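Local coordinates for putative acetyltransferase (Clostridium difficile, PDB 3DSB), which is probably a GNAT-family acyltransferase that transfers an acyl group, most likely the acetyl of acetyl-CoA, at residues Glu5-Arg10 with Tyr60-Lys65; Asn24-Lys29 with Ser89-Lys94; Leu85-Val90 with Tyr104-Ile109. All blocks are in the same frame, centred on the assembly; numbering follows the deposited sequence. Where two conformers were deposited one is given.

Interaction 1: Glu5-Arg10 with Tyr60-Lys65; sequences ELIEIR and YTVFDK
Strand residues I7 to R10 run antiparallel to Y60 to V62, their axes 4.8 Å apart at 152°, with E8 and T61 forming the hydrogen-bonded pair and I7–V62 and I9–Y60 the non-hydrogen-bonded ones. T61 N gives the straighter bond, 2.9 Å to E8 O, while E8 N returns a longer one of 3.2 Å to T61 O. Beyond the strand end, F63 N still reaches L6 O at 2.8 Å. The Y60 ring, swung anti to its backbone N (chi1 -170°), runs obliquely across both isoleucines on its face of the sheet. CG2 of I7 lies 3.3 Å from Y60 OH, and I9 CG1 is 3.7 Å from Y60 CD1. At the turn, one methyl of L6 sits over a face of the F63 ring, a CH-pi contact with CD2 4.1 Å from the centroid. The E8–T61 face is polar and hydrated instead. One water links E8 OE1, R10 NE and T61 OG1; another accepts from R10 NH2 and donates to D64 O. The E5 chain, bent at chi2 (77°), brings OE1 to 3.4 Å from D64 OD1, an approach of like charges. A further water lies among E5 OE1, L6 O, T61 OG1 and D64 N. R10 NH1 itself pairs with D16, and I9 and Y60 lean on helix 101-115. V62 to K65 form a type I' turn, the tight two-residue loop of a beta hairpin. Strand 7-11 pairs with the first arm of that hairpin, a strand arrangement that belongs to the N-terminal half of the GNAT fold.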
loop_
_atom_site.group_PDB
_atom_site.type_symbol
_atom_site.label_atom_id
_atom_site.label_comp_id
_atom_site.label_asym_id
_atom_site.label_seq_id
_atom_site.Cartn_x
_atom_site.Cartn_y
_atom_site.Cartn_z
ATOM N N GLU A 5 21.664 18.421 19.585
ATOM C CA GLU A 5 21.875 17.055 19.001
ATOM C C GLU A 5 22.977 17.078 17.941
ATOM O O GLU A 5 23.163 18.082 17.223
ATOM C CB GLU A 5 20.558 16.516 18.418
ATOM C CG GLU A 5 20.017 17.317 17.178
ATOM C CD GLU A 5 20.775 17.010 15.872
ATOM O OE1 GLU A 5 20.793 17.869 14.966
ATOM O OE2 GLU A 5 21.371 15.913 15.776
ATOM N N LEU A 6 23.723 15.975 17.841
ATOM C CA LEU A 6 24.758 15.910 16.825
ATOM C C LEU A 6 24.396 14.943 15.693
ATOM O O LEU A 6 24.508 15.283 14.526
ATOM C CB LEU A 6 26.111 15.533 17.433
ATOM C CG LEU A 6 26.527 16.517 18.517
ATOM C CD1 LEU A 6 27.891 16.095 19.016
ATOM C CD2 LEU A 6 26.563 17.921 17.964
ATOM N N ILE A 7 23.972 13.749 16.072
ATOM C CA ILE A 7 23.430 12.803 15.109
ATOM C C ILE A 7 22.019 12.433 15.523
ATOM O O ILE A 7 21.739 12.092 16.676
ATOM C CB ILE A 7 24.304 11.533 15.043
ATOM C CG1 ILE A 7 25.713 11.854 14.483
ATOM C CG2 ILE A 7 23.606 10.462 14.213
ATOM C CD1 ILE A 7 26.721 10.673 14.539
ATOM N N GLU A 8 21.113 12.459 14.556
ATOM C CA GLU A 8 19.750 12.079 14.883
ATOM C C GLU A 8 19.017 11.612 13.669
ATOM O O GLU A 8 19.429 11.871 12.532
ATOM C CB GLU A 8 18.966 13.244 15.483
ATOM C CG GLU A 8 18.597 14.364 14.530
ATOM C CD GLU A 8 17.710 15.438 15.180
ATOM O OE1 GLU A 8 17.457 16.467 14.537
ATOM O OE2 GLU A 8 17.287 15.242 16.337
ATOM N N ILE A 9 17.923 10.935 13.953
ATOM C CA ILE A 9 16.934 10.639 12.929
ATOM C C ILE A 9 15.737 11.523 13.250
ATOM O O ILE A 9 15.298 11.599 14.409
ATOM C CB ILE A 9 16.560 9.130 12.934
ATOM C CG1 ILE A 9 17.742 8.254 12.478
ATOM C CG2 ILE A 9 15.332 8.879 12.008
ATOM C CD1 ILE A 9 17.577 6.760 12.781
ATOM N N ARG A 10 15.207 12.188 12.235
ATOM C CA ARG A 10 14.066 13.050 12.427
ATOM C C ARG A 10 13.161 12.955 11.212
ATOM O O ARG A 10 13.578 12.575 10.110
ATOM C CB ARG A 10 14.502 14.509 12.581
ATOM C CG ARG A 10 15.351 15.089 11.411
ATOM C CD ARG A 10 15.404 16.632 11.433
ATOM N NE ARG A 10 16.263 17.192 10.395
ATOM C CZ ARG A 10 15.903 17.412 9.134
ATOM N NH1 ARG A 10 14.675 17.075 8.697
ATOM N NH2 ARG A 10 16.797 17.916 8.290
ATOM N N TYR A 60 18.442 10.798 8.319
ATOM C CA TYR A 60 19.570 10.660 9.257
ATOM C C TYR A 60 20.487 11.862 9.039
ATOM O O TYR A 60 20.875 12.145 7.920
ATOM C CB TYR A 60 20.282 9.352 8.962
ATOM C CG TYR A 60 21.325 8.915 9.963
ATOM C CD1 TYR A 60 21.052 7.891 10.874
ATOM C CD2 TYR A 60 22.599 9.477 9.949
ATOM C CE1 TYR A 60 22.024 7.461 11.796
ATOM C CE2 TYR A 60 23.562 9.048 10.824
ATOM C CZ TYR A 60 23.280 8.039 11.728
ATOM O OH TYR A 60 24.268 7.635 12.593
ATOM N N THR A 61 20.744 12.623 10.113
ATOM C CA THR A 61 21.557 13.840 9.965
ATOM C C THR A 61 22.783 13.800 10.857
ATOM O O THR A 61 22.762 13.219 11.960
ATOM C CB THR A 61 20.733 15.138 10.275
ATOM O OG1 THR A 61 20.396 15.187 11.665
ATOM C CG2 THR A 61 19.435 15.167 9.440
ATOM N N VAL A 62 23.839 14.429 10.360
ATOM C CA VAL A 62 25.116 14.480 11.071
ATOM C C VAL A 62 25.544 15.934 11.074
ATOM O O VAL A 62 25.836 16.485 10.024
ATOM C CB VAL A 62 26.175 13.609 10.364
ATOM C CG1 VAL A 62 27.544 13.748 11.075
ATOM C CG2 VAL A 62 25.728 12.111 10.291
ATOM N N PHE A 63 25.554 16.556 12.264
ATOM C CA PHE A 63 25.803 18.012 12.361
ATOM C C PHE A 63 24.947 18.765 11.365
ATOM O O PHE A 63 25.435 19.633 10.620
ATOM C CB PHE A 63 27.295 18.351 12.195
ATOM C CG PHE A 63 28.108 18.091 13.439
ATOM C CD1 PHE A 63 28.427 16.782 13.827
ATOM C CD2 PHE A 63 28.540 19.162 14.246
ATOM C CE1 PHE A 63 29.147 16.522 14.964
ATOM C CE2 PHE A 63 29.325 18.894 15.391
ATOM C CZ PHE A 63 29.607 17.566 15.739
ATOM N N ASP A 64 23.668 18.357 11.333
ATOM C CA ASP A 64 22.620 18.967 10.500
ATOM C C ASP A 64 22.611 18.587 9.035
ATOM O O ASP A 64 21.663 18.938 8.331
ATOM C CB ASP A 64 22.590 20.494 10.631
ATOM C CG ASP A 64 22.424 20.951 12.072
ATOM O OD1 ASP A 64 21.657 20.315 12.840
ATOM O OD2 ASP A 64 23.100 21.962 12.426
ATOM N N LYS A 65 23.650 17.890 8.572
ATOM C CA LYS A 65 23.708 17.453 7.176
ATOM C C LYS A 65 22.895 16.180 6.998
ATOM O O LYS A 65 23.140 15.199 7.701
ATOM C CB LYS A 65 25.157 17.177 6.786
ATOM C CG LYS A 65 25.343 16.752 5.347
ATOM C CD LYS A 65 26.825 16.496 5.060
ATOM C CE LYS A 65 27.027 15.883 3.670
ATOM N NZ LYS A 65 26.335 16.644 2.587
HETATM O O HOH W 1 22.385 16.482 13.135
HETATM O O HOH W 2 18.554 17.183 12.070
HETATM O O HOH W 3 19.072 19.136 9.294
#

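Interaction 2: Asn24-Lys29 with Ser89-Lys94; sequences NYNLAK and SVYVDK
L27 packs against the strand from S89 to Y91. With CG anti to the backbone N (chi1 175°), its isobutyl group slides past the Y91 side chain in the opposite direction and carries both methyls to the strand. CD2 packs on S89 CB at 3.6 Å, and CD1 stops 3.4 Å from the carbonyl oxygen of V90. Nearer the helix, L27 CB rests on Y91 CD1 at 3.7 Å. The phenol continues along the helix surface to N26, whose CB lies only 3.2 Å from Y91 OH. The N26 amide is turned 55° from the ring plane, and its ND2 offers the hydroxyl a weak hydrogen bond of 3.3 Å. The stronger partner of that hydroxyl is E30, one helical turn on.

At the other end, N24 and S89 meet through water. The molecule donates to N24 OD1 and accepts from S89 OG at 2.6 Å. Q69 of strand 65-77 ties the pair further, giving NE2 to S89 OG and taking N24 ND2 at OE1; N24 ND2 also bonds I20 O, one turn earlier in the helix, and W79 NE1 of the second subunit bonds N24 OD1. The N24 side chain is about 8 Å from a bound trimethyl glycine. Residues 24-29 of helix 17-32 lie across residues 89-92 of strand 82-92 at 102°, a GNAT-fold helix packed on the sheet face opposite to helix 101-115, which meets V90, with helix 38-50 beside N24.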
loop_
_atom_site.group_PDB
_atom_site.type_symbol
_atom_site.label_atom_id
_atom_site.label_comp_id
_atom_site.label_asym_id
_atom_site.label_seq_id
_atom_site.Cartn_x
_atom_site.Cartn_y
_atom_site.Cartn_z
ATOM N N ASN A 24 16.744 9.974 -4.040
ATOM C CA ASN A 24 15.864 9.037 -4.730
ATOM C C ASN A 24 16.264 8.790 -6.179
ATOM O O ASN A 24 16.194 7.636 -6.648
ATOM C CB ASN A 24 14.424 9.500 -4.594
ATOM C CG ASN A 24 13.814 8.982 -3.322
ATOM O OD1 ASN A 24 13.371 7.820 -3.270
ATOM N ND2 ASN A 24 13.870 9.787 -2.261
ATOM N N TYR A 25 16.721 9.849 -6.853
ATOM C CA TYR A 25 17.285 9.716 -8.190
ATOM C C TYR A 25 18.458 8.741 -8.105
ATOM O O TYR A 25 18.556 7.777 -8.922
ATOM C CB TYR A 25 17.732 11.066 -8.751
ATOM C CG TYR A 25 18.330 10.948 -10.121
ATOM C CD1 TYR A 25 17.522 11.043 -11.253
ATOM C CD2 TYR A 25 19.678 10.718 -10.285
ATOM C CE1 TYR A 25 18.050 10.918 -12.518
ATOM C CE2 TYR A 25 20.227 10.576 -11.558
ATOM C CZ TYR A 25 19.409 10.677 -12.665
ATOM O OH TYR A 25 19.941 10.548 -13.944
ATOM N N ASN A 26 19.359 8.956 -7.133
ATOM C CA ASN A 26 20.522 8.059 -7.058
ATOM C C ASN A 26 20.131 6.626 -6.751
ATOM O O ASN A 26 20.719 5.675 -7.278
ATOM C CB ASN A 26 21.486 8.535 -5.972
ATOM C CG ASN A 26 22.195 9.836 -6.323
ATOM O OD1 ASN A 26 22.153 10.290 -7.452
ATOM N ND2 ASN A 26 22.871 10.434 -5.334
ATOM N N LEU A 27 19.158 6.453 -5.856
ATOM C CA LEU A 27 18.691 5.130 -5.475
ATOM C C LEU A 27 18.165 4.336 -6.669
ATOM O O LEU A 27 18.487 3.163 -6.862
ATOM C CB LEU A 27 17.571 5.261 -4.447
ATOM C CG LEU A 27 16.839 4.012 -3.964
ATOM C CD1 LEU A 27 17.796 2.971 -3.321
ATOM C CD2 LEU A 27 15.654 4.323 -3.011
ATOM N N ALA A 28 17.323 4.978 -7.448
ATOM C CA ALA A 28 16.615 4.287 -8.523
ATOM C C ALA A 28 17.639 3.894 -9.554
ATOM O O ALA A 28 17.572 2.761 -10.132
ATOM C CB ALA A 28 15.561 5.207 -9.102
ATOM N N LYS A 29 18.630 4.762 -9.776
ATOM C CA LYS A 29 19.683 4.358 -10.722
ATOM C C LYS A 29 20.473 3.176 -10.174
ATOM O O LYS A 29 20.680 2.161 -10.877
ATOM C CB LYS A 29 20.602 5.516 -11.063
ATOM C CG LYS A 29 21.727 5.117 -12.044
ATOM C CD LYS A 29 21.211 4.755 -13.449
ATOM C CE LYS A 29 22.370 4.355 -14.402
ATOM N NZ LYS A 29 21.998 3.521 -15.624
ATOM N N SER A 89 11.533 2.933 0.393
ATOM C CA SER A 89 12.882 3.277 -0.018
ATOM C C SER A 89 13.794 3.492 1.167
ATOM O O SER A 89 13.375 3.964 2.217
ATOM C CB SER A 89 12.862 4.575 -0.822
ATOM O OG SER A 89 12.393 5.655 -0.011
ATOM N N VAL A 90 15.060 3.164 0.958
ATOM C CA VAL A 90 16.136 3.509 1.898
ATOM C C VAL A 90 17.351 3.886 1.055
ATOM O O VAL A 90 17.697 3.186 0.107
ATOM C CB VAL A 90 16.531 2.319 2.815
ATOM C CG1 VAL A 90 17.527 2.775 3.890
ATOM C CG2 VAL A 90 15.322 1.598 3.450
ATOM N N TYR A 91 18.046 4.962 1.427
ATOM C CA TYR A 91 19.251 5.358 0.671
ATOM C C TYR A 91 20.216 6.027 1.650
ATOM O O TYR A 91 19.803 6.864 2.489
ATOM C CB TYR A 91 18.903 6.383 -0.429
ATOM C CG TYR A 91 20.104 6.744 -1.274
ATOM C CD1 TYR A 91 20.523 5.889 -2.298
ATOM C CD2 TYR A 91 20.843 7.898 -1.033
ATOM C CE1 TYR A 91 21.648 6.176 -3.053
ATOM C CE2 TYR A 91 21.972 8.190 -1.817
ATOM C CZ TYR A 91 22.355 7.332 -2.828
ATOM O OH TYR A 91 23.487 7.644 -3.597
ATOM N N VAL A 92 21.485 5.712 1.472
ATOM C CA VAL A 92 22.560 6.281 2.280
ATOM C C VAL A 92 23.557 6.917 1.308
ATOM O O VAL A 92 24.043 6.247 0.384
ATOM C CB VAL A 92 23.283 5.189 3.123
ATOM C CG1 VAL A 92 24.444 5.833 3.981
ATOM C CG2 VAL A 92 22.317 4.445 4.020
ATOM N N ASP A 93 23.862 8.194 1.514
ATOM C CA ASP A 93 24.896 8.898 0.742
ATOM C C ASP A 93 26.192 8.089 0.747
ATOM O O ASP A 93 26.602 7.560 1.790
ATOM C CB ASP A 93 25.085 10.265 1.435
ATOM C CG ASP A 93 26.122 11.157 0.795
ATOM O OD1 ASP A 93 27.250 10.718 0.458
ATOM O OD2 ASP A 93 25.783 12.352 0.699
ATOM N N LYS A 94 26.810 7.972 -0.428
ATOM C CA LYS A 94 27.987 7.103 -0.549
ATOM C C LYS A 94 29.124 7.427 0.406
ATOM O O LYS A 94 29.894 6.514 0.755
ATOM C CB LYS A 94 28.531 7.098 -1.980
ATOM C CG LYS A 94 27.659 6.312 -2.943
ATOM C CD LYS A 94 28.275 6.272 -4.339
ATOM C CE LYS A 94 27.459 5.431 -5.307
ATOM N NZ LYS A 94 27.958 5.595 -6.719
HETATM O O HOH W 4 11.094 7.113 -1.784
#

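Interaction 3: Leu85-Val90 with Tyr104-Ile109; sequences LWIQSV and YLFNYI
I87 meets F106 through its terminal methyl: CD1 stands over one face of the phenyl ring, offset toward the rim, 4.0 Å from the centroid and 25° off the normal. This CH-pi contact brings CD1 to 3.6 Å from F106 CZ. V90 arrives at the same ring from another direction, the two side chains crossing at about a right angle, with CG2 4.0 Å from F106 CE1. The other methyl, CG1, is more loosely placed against L105 CD1 at 4.3 Å. One turn further along the helix, I109 CG2 lies 4.2 Å from I87 CD1 and also packs against L85. That leucine was modelled in two conformers, so the very close approach of its CD2 to I109 is doubtful in detail.

The segments run nearly antiparallel, their axes 10.4 Å apart at 157°, as expected where a helix lies on a sheet within a beta-alpha-beta unit. Here strand 82-92, helix 101-115 and the parallel strand 119-127 form that unit, the core of the GNAT fold; in relatives the turn entering this helix binds the pyrophosphate of acetyl-CoA. Within the strand, Q88 and S89 both face M71 in a classic beta bulge. The extra residue shifts the alternation, letting I87 and V90, three positions apart, both point at the helix.

A chi1 of -136°, off the staggered positions, brings the F106 ring to both I87 and V90. The ring is held among M122 of strand 119-127, L140 and M142, with the nearly parallel ring of F102 also in contact. Backbone bonds from L85 and I87 to R123 fix the strand beneath.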
loop_
_atom_site.group_PDB
_atom_site.type_symbol
_atom_site.label_atom_id
_atom_site.label_comp_id
_atom_site.label_asym_id
_atom_site.label_seq_id
_atom_site.Cartn_x
_atom_site.Cartn_y
_atom_site.Cartn_z
ATOM N N LEU A 85 2.638 -0.665 7.846
ATOM C CA LEU A 85 3.588 0.295 7.356
ATOM C C LEU A 85 4.387 -0.359 6.212
ATOM O O LEU A 85 4.901 -1.481 6.403
ATOM C CB LEU A 85 4.467 0.725 8.536
ATOM C CG LEU A 85 5.518 1.809 8.385
ATOM C CD1 LEU A 85 5.630 2.609 9.679
ATOM C CD2 LEU A 85 6.856 1.219 8.013
ATOM N N TRP A 86 4.438 0.299 5.044
ATOM C CA TRP A 86 5.160 -0.269 3.886
ATOM C C TRP A 86 6.403 0.574 3.632
ATOM O O TRP A 86 6.303 1.744 3.272
ATOM C CB TRP A 86 4.280 -0.236 2.628
ATOM C CG TRP A 86 3.244 -1.273 2.595
ATOM C CD1 TRP A 86 2.065 -1.306 3.290
ATOM C CD2 TRP A 86 3.342 -2.541 1.905
ATOM N NE1 TRP A 86 1.369 -2.481 2.999
ATOM C CE2 TRP A 86 2.123 -3.243 2.135
ATOM C CE3 TRP A 86 4.272 -3.088 1.011
ATOM C CZ2 TRP A 86 1.874 -4.514 1.586
ATOM C CZ3 TRP A 86 4.032 -4.353 0.491
ATOM C CH2 TRP A 86 2.836 -5.040 0.757
ATOM N N ILE A 87 7.580 -0.021 3.814
ATOM C CA ILE A 87 8.847 0.707 3.547
ATOM C C ILE A 87 9.042 0.713 2.048
ATOM O O ILE A 87 9.110 -0.370 1.429
ATOM C CB ILE A 87 10.050 0.027 4.258
ATOM C CG1 ILE A 87 9.841 0.078 5.777
ATOM C CG2 ILE A 87 11.375 0.680 3.834
ATOM C CD1 ILE A 87 10.852 -0.744 6.560
ATOM N N GLN A 88 9.178 1.896 1.463
ATOM C CA GLN A 88 9.283 2.075 0.010
ATOM C C GLN A 88 10.678 2.396 -0.479
ATOM O O GLN A 88 11.005 2.152 -1.631
ATOM C CB GLN A 88 8.331 3.178 -0.484
ATOM C CG GLN A 88 6.875 2.950 -0.118
ATOM C CD GLN A 88 6.228 1.706 -0.721
ATOM O OE1 GLN A 88 6.841 0.994 -1.538
ATOM N NE2 GLN A 88 4.975 1.432 -0.302
ATOM N N SER A 89 11.533 2.933 0.393
ATOM C CA SER A 89 12.882 3.277 -0.018
ATOM C C SER A 89 13.794 3.492 1.167
ATOM O O SER A 89 13.375 3.964 2.217
ATOM C CB SER A 89 12.862 4.575 -0.822
ATOM O OG SER A 89 12.393 5.655 -0.011
ATOM N N VAL A 90 15.060 3.164 0.958
ATOM C CA VAL A 90 16.136 3.509 1.898
ATOM C C VAL A 90 17.351 3.886 1.055
ATOM O O VAL A 90 17.697 3.186 0.107
ATOM C CB VAL A 90 16.531 2.319 2.815
ATOM C CG1 VAL A 90 17.527 2.775 3.890
ATOM C CG2 VAL A 90 15.322 1.598 3.450
ATOM N N TYR A 104 20.444 1.433 11.162
ATOM C CA TYR A 104 19.885 2.394 12.124
ATOM C C TYR A 104 18.502 2.856 11.647
ATOM O O TYR A 104 17.548 2.972 12.452
ATOM C CB TYR A 104 20.774 3.631 12.310
ATOM C CG TYR A 104 22.010 3.450 13.151
ATOM C CD1 TYR A 104 21.933 2.907 14.425
ATOM C CD2 TYR A 104 23.249 3.831 12.648
ATOM C CE1 TYR A 104 23.103 2.740 15.194
ATOM C CE2 TYR A 104 24.420 3.679 13.399
ATOM C CZ TYR A 104 24.332 3.122 14.657
ATOM O OH TYR A 104 25.508 2.962 15.391
ATOM N N LEU A 105 18.395 3.161 10.355
ATOM C CA LEU A 105 17.100 3.627 9.816
ATOM C C LEU A 105 16.070 2.523 9.855
ATOM O O LEU A 105 14.941 2.727 10.279
ATOM C CB LEU A 105 17.275 4.140 8.379
ATOM C CG LEU A 105 18.023 5.470 8.272
ATOM C CD1 LEU A 105 18.273 5.761 6.822
ATOM C CD2 LEU A 105 17.216 6.576 8.945
ATOM N N PHE A 106 16.456 1.336 9.402
ATOM C CA PHE A 106 15.492 0.240 9.342
ATOM C C PHE A 106 14.993 -0.122 10.746
ATOM O O PHE A 106 13.795 -0.362 10.971
ATOM C CB PHE A 106 16.178 -0.944 8.671
ATOM C CG PHE A 106 15.335 -1.607 7.671
ATOM C CD1 PHE A 106 15.384 -1.240 6.324
ATOM C CD2 PHE A 106 14.482 -2.615 8.071
ATOM C CE1 PHE A 106 14.529 -1.871 5.361
ATOM C CE2 PHE A 106 13.662 -3.252 7.156
ATOM C CZ PHE A 106 13.684 -2.877 5.799
ATOM N N ASN A 107 15.921 -0.167 11.701
ATOM C CA ASN A 107 15.548 -0.491 13.075
ATOM C C ASN A 107 14.739 0.616 13.732
ATOM O O ASN A 107 13.882 0.353 14.594
ATOM C CB ASN A 107 16.788 -0.899 13.874
ATOM C CG ASN A 107 17.238 -2.308 13.537
ATOM O OD1 ASN A 107 16.406 -3.178 13.310
ATOM N ND2 ASN A 107 18.550 -2.528 13.460
ATOM N N TYR A 108 14.979 1.862 13.324
ATOM C CA TYR A 108 14.154 2.971 13.788
ATOM C C TYR A 108 12.690 2.771 13.379
ATOM O O TYR A 108 11.786 2.966 14.183
ATOM C CB TYR A 108 14.688 4.288 13.195
ATOM C CG TYR A 108 14.105 5.556 13.803
ATOM C CD1 TYR A 108 14.709 6.118 14.927
ATOM C CD2 TYR A 108 12.993 6.205 13.249
ATOM C CE1 TYR A 108 14.239 7.255 15.515
ATOM C CE2 TYR A 108 12.490 7.390 13.872
ATOM C CZ TYR A 108 13.140 7.893 14.994
ATOM O OH TYR A 108 12.700 9.063 15.647
ATOM N N ILE A 109 12.456 2.367 12.147
ATOM C CA ILE A 109 11.088 2.132 11.686
ATOM C C ILE A 109 10.513 0.887 12.384
ATOM O O ILE A 109 9.342 0.886 12.777
ATOM C CB ILE A 109 11.033 2.035 10.146
ATOM C CG1 ILE A 109 11.629 3.305 9.502
ATOM C CG2 ILE A 109 9.607 1.720 9.687
ATOM C CD1 ILE A 109 11.038 4.608 9.947
#

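Interactions 2 and 3 are buried and share S89 and V90 of strand 82-92, whereas interaction 1 lies at the surface, about 17 to 18 Å from either, centre to centre. All three belong to one sheet: interaction 1 joins one outermost strand, 7-11, to the next, and the others cover its two sides with helices 17-32 and 101-115. Chemistry follows place. Edge pairing combines backbone hydrogen bonds, a hydrated polar face and an apolar one; interaction 3 is wholly apolar, and interaction 2 mixes both. Interactions 2 and 3 each touch the second subunit, which adds a hydrogen bond to N24 in interaction 2. Interactions 1 and 3 also touch directly, I9 CD1 packing 3.6 Å from Y108 CD1.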